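PDB 4I0N: necrotic enteritis toxin B from Clostridium perfringens, which probably acts as a secreted pore-forming toxin with the alpha-hemolysin fold, assembling on target cells into a membrane pore. Local coordinates for residues N102-N107 and N223-L228; L57-G62 and N145-E150. All coordinates share one frame; numbering follows the deposited sequence.

Overall arrangement
Strand 57-62 comes first along the chain. Segment 102-107 follows, then strand 145-150, and 223-228 comes last. Interaction 2 closes a loop of 82 residues when 145-150 returns over 57-62. Interaction 1 closes a longer loop of 115 residues between 102-107 and 223-228. The two loops cross, because their segments alternate along the chain. Interaction 1 adds an edge strand to a six-stranded antiparallel sheet. Interaction 2 lays a strand of a separate small sheet on that same six-stranded sheet. Strands 53-65 and 219-231 are neighbours in it, and their backbones probably bond through Leu58 N and Leu226 O at 2.8 Å. The contact centres lie about 8 Å apart.

Interaction 1 (N102-N107 and N223-L228); sequences NSIPKN and NMALAL
Ile104 and Ala225 form an antiparallel hydrogen-bonded pair at the edge of a sheet. Ile104 N gives to Ala225 O at 2.9 Å, and Ala225 N returns a bond to Ile104 O at 3.1 Å. The Ile104 side chain leaves CB on the same sheet face as Ala225. CG1 sits between the backbone N and the carbonyl carbon (chi1 52°). There it lies near both Ala225 O (3.8 Å) and Ala225 CB (3.9 Å). CD1, at the tip, runs alongside that methyl, 4.1 Å from Ala225 CB. The side chain also touches Val128. A cis peptide bond then leads into Pro105, where the strand has ended. The Pro105 ring packs its CD on Met224 CG at 3.7 Å. Lys106 folds back, and its NZ bonds Ser103 O at 2.8 Å and also hydrogen-bonds Gln158 OE1. On the other face, Ser103 CB meets Leu226 CB at 3.9 Å while Ser103 OG bonds Gln158. Strand 99-104 is the outermost strand of its sheet within this chain, next to 219-231. Strand 165-172 lies against the Ser103 and Met224 face, and Ile147 of strand 144-150 touches Ala225 on the other.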
loop_
_atom_site.group_PDB
_atom_site.type_symbol
_atom_site.label_atom_id
_atom_site.label_comp_id
_atom_site.label_asym_id
_atom_site.label_seq_id
_atom_site.Cartn_x
_atom_site.Cartn_y
_atom_site.Cartn_z
ATOM N N ASN A 102 -14.296 9.366 -1.578
ATOM C CA ASN A 102 -14.312 7.922 -1.521
ATOM C C ASN A 102 -12.948 7.419 -1.977
ATOM O O ASN A 102 -12.127 8.195 -2.472
ATOM C CB ASN A 102 -15.419 7.309 -2.386
ATOM C CG ASN A 102 -16.013 6.031 -1.752
ATOM O OD1 ASN A 102 -15.308 5.268 -1.079
ATOM N ND2 ASN A 102 -17.307 5.824 -1.941
ATOM N N SER A 103 -12.710 6.133 -1.783
ATOM C CA SER A 103 -11.379 5.572 -2.018
ATOM C C SER A 103 -11.513 4.060 -2.175
ATOM O O SER A 103 -12.462 3.449 -1.649
ATOM C CB SER A 103 -10.442 5.935 -0.862
ATOM O OG SER A 103 -10.853 5.328 0.354
ATOM N N ILE A 104 -10.581 3.466 -2.908
ATOM C CA ILE A 104 -10.548 2.018 -3.110
ATOM C C ILE A 104 -9.097 1.543 -2.887
ATOM O O ILE A 104 -8.140 2.302 -3.111
ATOM C CB ILE A 104 -11.049 1.599 -4.534
ATOM C CG1 ILE A 104 -10.307 2.380 -5.632
ATOM C CG2 ILE A 104 -12.581 1.749 -4.669
ATOM C CD1 ILE A 104 -10.435 1.798 -7.037
ATOM N N PRO A 105 -8.911 0.289 -2.452
ATOM C CA PRO A 105 -9.928 -0.724 -2.171
ATOM C C PRO A 105 -10.591 -0.502 -0.842
ATOM O O PRO A 105 -10.096 0.271 -0.028
ATOM C CB PRO A 105 -9.126 -2.039 -2.173
ATOM C CG PRO A 105 -7.742 -1.638 -1.755
ATOM C CD PRO A 105 -7.540 -0.211 -2.221
ATOM N N LYS A 106 -11.723 -1.173 -0.628
ATOM C CA LYS A 106 -12.496 -0.933 0.581
ATOM C C LYS A 106 -12.589 -2.174 1.451
ATOM O O LYS A 106 -12.297 -3.287 0.999
ATOM C CB LYS A 106 -13.899 -0.396 0.254
ATOM C CG LYS A 106 -13.891 0.869 -0.634
ATOM C CD LYS A 106 -15.119 1.795 -0.418
ATOM C CE LYS A 106 -14.975 2.703 0.806
ATOM N NZ LYS A 106 -13.668 3.465 0.833
ATOM N N ASN A 107 -12.995 -1.959 2.707
ATOM C CA ASN A 107 -13.185 -3.036 3.663
ATOM C C ASN A 107 -11.944 -3.930 3.764
ATOM O O ASN A 107 -10.816 -3.406 3.841
ATOM C CB ASN A 107 -14.481 -3.796 3.313
ATOM C CG ASN A 107 -15.688 -2.875 3.297
ATOM O OD1 ASN A 107 -16.338 -2.686 2.262
ATOM N ND2 ASN A 107 -15.977 -2.270 4.444
ATOM N N ASN A 223 -1.341 -0.059 -5.064
ATOM C CA ASN A 223 -2.107 0.679 -6.076
ATOM C C ASN A 223 -3.445 0.951 -5.411
ATOM O O ASN A 223 -4.225 0.026 -5.171
ATOM C CB ASN A 223 -2.271 -0.141 -7.373
ATOM C CG ASN A 223 -2.848 0.675 -8.561
ATOM O OD1 ASN A 223 -3.261 0.079 -9.563
ATOM N ND2 ASN A 223 -2.868 2.014 -8.464
ATOM N N MET A 224 -3.671 2.212 -5.060
ATOM C CA MET A 224 -4.902 2.638 -4.428
ATOM C C MET A 224 -5.397 3.847 -5.190
ATOM O O MET A 224 -4.637 4.480 -5.917
ATOM C CB MET A 224 -4.708 3.008 -2.949
ATOM C CG MET A 224 -4.447 1.846 -2.027
ATOM S SD MET A 224 -2.705 1.324 -2.037
ATOM C CE MET A 224 -2.805 -0.079 -0.910
ATOM N N ALA A 225 -6.662 4.183 -5.026
ATOM C CA ALA A 225 -7.194 5.342 -5.735
ATOM C C ALA A 225 -8.225 6.066 -4.895
ATOM O O ALA A 225 -8.859 5.470 -4.015
ATOM C CB ALA A 225 -7.784 4.928 -7.088
ATOM N N LEU A 226 -8.402 7.355 -5.170
ATOM C CA LEU A 226 -9.421 8.086 -4.456
ATOM C C LEU A 226 -10.032 9.185 -5.295
ATOM O O LEU A 226 -9.540 9.482 -6.397
ATOM C CB LEU A 226 -8.855 8.626 -3.141
ATOM C CG LEU A 226 -7.673 9.573 -3.175
ATOM C CD1 LEU A 226 -8.089 10.932 -3.746
ATOM C CD2 LEU A 226 -7.166 9.732 -1.736
ATOM N N ALA A 227 -11.125 9.766 -4.792
ATOM C CA ALA A 227 -11.725 10.924 -5.424
ATOM C C ALA A 227 -11.649 12.056 -4.411
ATOM O O ALA A 227 -12.069 11.878 -3.252
ATOM C CB ALA A 227 -13.200 10.651 -5.796
ATOM N N LEU A 228 -11.116 13.198 -4.845
ATOM C CA LEU A 228 -11.110 14.423 -4.043
ATOM C C LEU A 228 -12.141 15.362 -4.574
ATOM O O LEU A 228 -12.267 15.534 -5.804
ATOM C CB LEU A 228 -9.774 15.168 -4.153
ATOM C CG LEU A 228 -8.537 14.708 -3.421
ATOM C CD1 LEU A 228 -7.375 15.650 -3.774
ATOM C CD2 LEU A 228 -8.799 14.746 -1.920
#

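Interaction 2 (L57-G62 and N145-E150); sequences LLNLEG and NTISYE
This is side-chain packing between strands of two different sheets, in which Asn145 and Ile147 lie over Leu57 and Asn59. Strand 57-62 belongs to the six-stranded sheet, and strand 145-150 is an edge strand of a small three-stranded one. The strand axes approach to 7.8 Å and run nearly the same way, at 20° to each other. That spacing is too wide for backbone pairing, and no direct hydrogen bond links the two segments. Asn145 makes the largest contribution. Its side chain points at the other strand and ends above the backbone of Leu57 and Leu58, between the Leu57 and Asn59 side chains. Asn145 CG is 4.0 Å from Leu57 CB. Leu57 CD1 lies beside the Asn145 backbone, 4.1 Å from its N. Asn59 also points across. Its CG is anti to the backbone N (chi1 -179°), and its OD1 comes within 3.9 Å of Ile147 CG2. The Asn59 and Ile147 side chains cross obliquely. Asn223 of strand 219-231 supplies a polar tie: its ND2 bonds Asn59 OD1 and Leu60 O within the sheet, and its OD1 accepts the N-H of Ser148 in the other layer. One amide therefore grips both strands. Ile147 also packs against Asn223 and Pro105, whereas Leu58 turns the other way, to Ile239. Strand 144-150, with 113-120 and the partly unmodelled residues between them, probably belongs to the folded prestem, which lies against the sheet containing 53-65, as in other soluble leukocidin/hemolysin monomers. In the pore form of such toxins the prestem detaches and extends into the transmembrane barrel.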
loop_
_atom_site.group_PDB
_atom_site.type_symbol
_atom_site.label_atom_id
_atom_site.label_comp_id
_atom_site.label_asym_id
_atom_site.label_seq_id
_atom_site.Cartn_x
_atom_site.Cartn_y
_atom_site.Cartn_z
ATOM N N LEU A 57 -9.934 12.555 -9.651
ATOM C CA LEU A 57 -9.705 11.148 -9.330
ATOM C C LEU A 57 -8.185 10.987 -9.281
ATOM O O LEU A 57 -7.488 11.396 -10.212
ATOM C CB LEU A 57 -10.283 10.236 -10.420
ATOM C CG LEU A 57 -11.807 10.195 -10.611
ATOM C CD1 LEU A 57 -12.167 9.092 -11.581
ATOM C CD2 LEU A 57 -12.536 9.959 -9.298
ATOM N N LEU A 58 -7.673 10.432 -8.189
ATOM C CA LEU A 58 -6.237 10.264 -8.030
ATOM C C LEU A 58 -5.876 8.776 -7.999
ATOM O O LEU A 58 -6.610 7.962 -7.441
ATOM C CB LEU A 58 -5.751 10.950 -6.730
ATOM C CG LEU A 58 -6.016 12.458 -6.606
ATOM C CD1 LEU A 58 -5.378 12.999 -5.350
ATOM C CD2 LEU A 58 -5.480 13.203 -7.816
ATOM N N ASN A 59 -4.747 8.421 -8.597
ATOM C CA ASN A 59 -4.299 7.041 -8.595
ATOM C C ASN A 59 -2.898 7.013 -8.005
ATOM O O ASN A 59 -2.020 7.686 -8.516
ATOM C CB ASN A 59 -4.264 6.516 -10.032
ATOM C CG ASN A 59 -3.828 5.047 -10.123
ATOM O OD1 ASN A 59 -4.467 4.165 -9.585
ATOM N ND2 ASN A 59 -2.757 4.797 -10.845
ATOM N N LEU A 60 -2.704 6.257 -6.932
ATOM C CA LEU A 60 -1.374 6.096 -6.335
ATOM C C LEU A 60 -0.798 4.743 -6.746
ATOM O O LEU A 60 -1.451 3.703 -6.545
ATOM C CB LEU A 60 -1.457 6.186 -4.794
ATOM C CG LEU A 60 -0.183 5.734 -4.072
ATOM C CD1 LEU A 60 0.990 6.682 -4.386
ATOM C CD2 LEU A 60 -0.408 5.642 -2.544
ATOM N N GLU A 61 0.396 4.747 -7.340
ATOM C CA GLU A 61 1.121 3.507 -7.597
ATOM C C GLU A 61 2.480 3.631 -6.994
ATOM O O GLU A 61 3.096 4.702 -7.036
ATOM C CB GLU A 61 1.333 3.290 -9.096
ATOM C CG GLU A 61 0.110 3.232 -9.898
ATOM C CD GLU A 61 0.466 3.332 -11.357
ATOM O OE1 GLU A 61 0.421 4.456 -11.901
ATOM O OE2 GLU A 61 0.867 2.295 -11.927
ATOM N N GLY A 62 2.984 2.538 -6.456
ATOM C CA GLY A 62 4.272 2.656 -5.816
ATOM C C GLY A 62 4.940 1.348 -5.528
ATOM O O GLY A 62 4.550 0.292 -6.039
ATOM N N ASN A 145 -10.853 5.299 -12.587
ATOM C CA ASN A 145 -9.501 4.874 -12.274
ATOM C C ASN A 145 -9.596 3.437 -11.796
ATOM O O ASN A 145 -10.407 3.126 -10.924
ATOM C CB ASN A 145 -8.895 5.768 -11.189
ATOM C CG ASN A 145 -8.323 7.069 -11.742
ATOM O OD1 ASN A 145 -8.542 7.430 -12.906
ATOM N ND2 ASN A 145 -7.588 7.784 -10.904
ATOM N N THR A 146 -8.793 2.556 -12.374
ATOM C CA THR A 146 -8.817 1.151 -11.987
ATOM C C THR A 146 -7.519 0.839 -11.245
ATOM O O THR A 146 -6.439 1.302 -11.650
ATOM C CB THR A 146 -8.964 0.224 -13.209
ATOM O OG1 THR A 146 -10.208 0.498 -13.874
ATOM C CG2 THR A 146 -8.978 -1.251 -12.769
ATOM N N ILE A 147 -7.623 0.112 -10.133
ATOM C CA ILE A 147 -6.436 -0.313 -9.401
ATOM C C ILE A 147 -6.241 -1.814 -9.532
ATOM O O ILE A 147 -7.187 -2.560 -9.773
ATOM C CB ILE A 147 -6.494 0.041 -7.888
ATOM C CG1 ILE A 147 -7.639 -0.737 -7.213
ATOM C CG2 ILE A 147 -6.605 1.562 -7.695
ATOM C CD1 ILE A 147 -7.495 -0.854 -5.705
ATOM N N SER A 148 -4.999 -2.248 -9.355
ATOM C CA SER A 148 -4.649 -3.661 -9.456
ATOM C C SER A 148 -3.350 -3.897 -8.724
ATOM O O SER A 148 -2.347 -3.215 -8.981
ATOM C CB SER A 148 -4.460 -4.068 -10.935
ATOM O OG SER A 148 -3.952 -5.390 -11.029
ATOM N N TYR A 149 -3.361 -4.854 -7.801
ATOM C CA TYR A 149 -2.115 -5.349 -7.228
ATOM C C TYR A 149 -2.268 -6.753 -6.703
ATOM O O TYR A 149 -3.382 -7.232 -6.527
ATOM C CB TYR A 149 -1.561 -4.409 -6.132
ATOM C CG TYR A 149 -2.429 -4.239 -4.906
ATOM C CD1 TYR A 149 -2.392 -5.181 -3.844
ATOM C CD2 TYR A 149 -3.288 -3.151 -4.793
ATOM C CE1 TYR A 149 -3.161 -4.981 -2.683
ATOM C CE2 TYR A 149 -4.080 -2.951 -3.641
ATOM C CZ TYR A 149 -4.017 -3.872 -2.606
ATOM O OH TYR A 149 -4.788 -3.662 -1.483
ATOM N N GLU A 150 -1.144 -7.426 -6.504
ATOM C CA GLU A 150 -1.165 -8.746 -5.898
ATOM C C GLU A 150 -0.619 -8.716 -4.454
ATOM O O GLU A 150 0.258 -7.896 -4.102
ATOM C CB GLU A 150 -0.411 -9.761 -6.768
ATOM C CG GLU A 150 1.081 -9.552 -6.788
ATOM C CD GLU A 150 1.823 -10.614 -7.570
ATOM O OE1 GLU A 150 1.245 -11.698 -7.851
ATOM O OE2 GLU A 150 2.996 -10.347 -7.901
#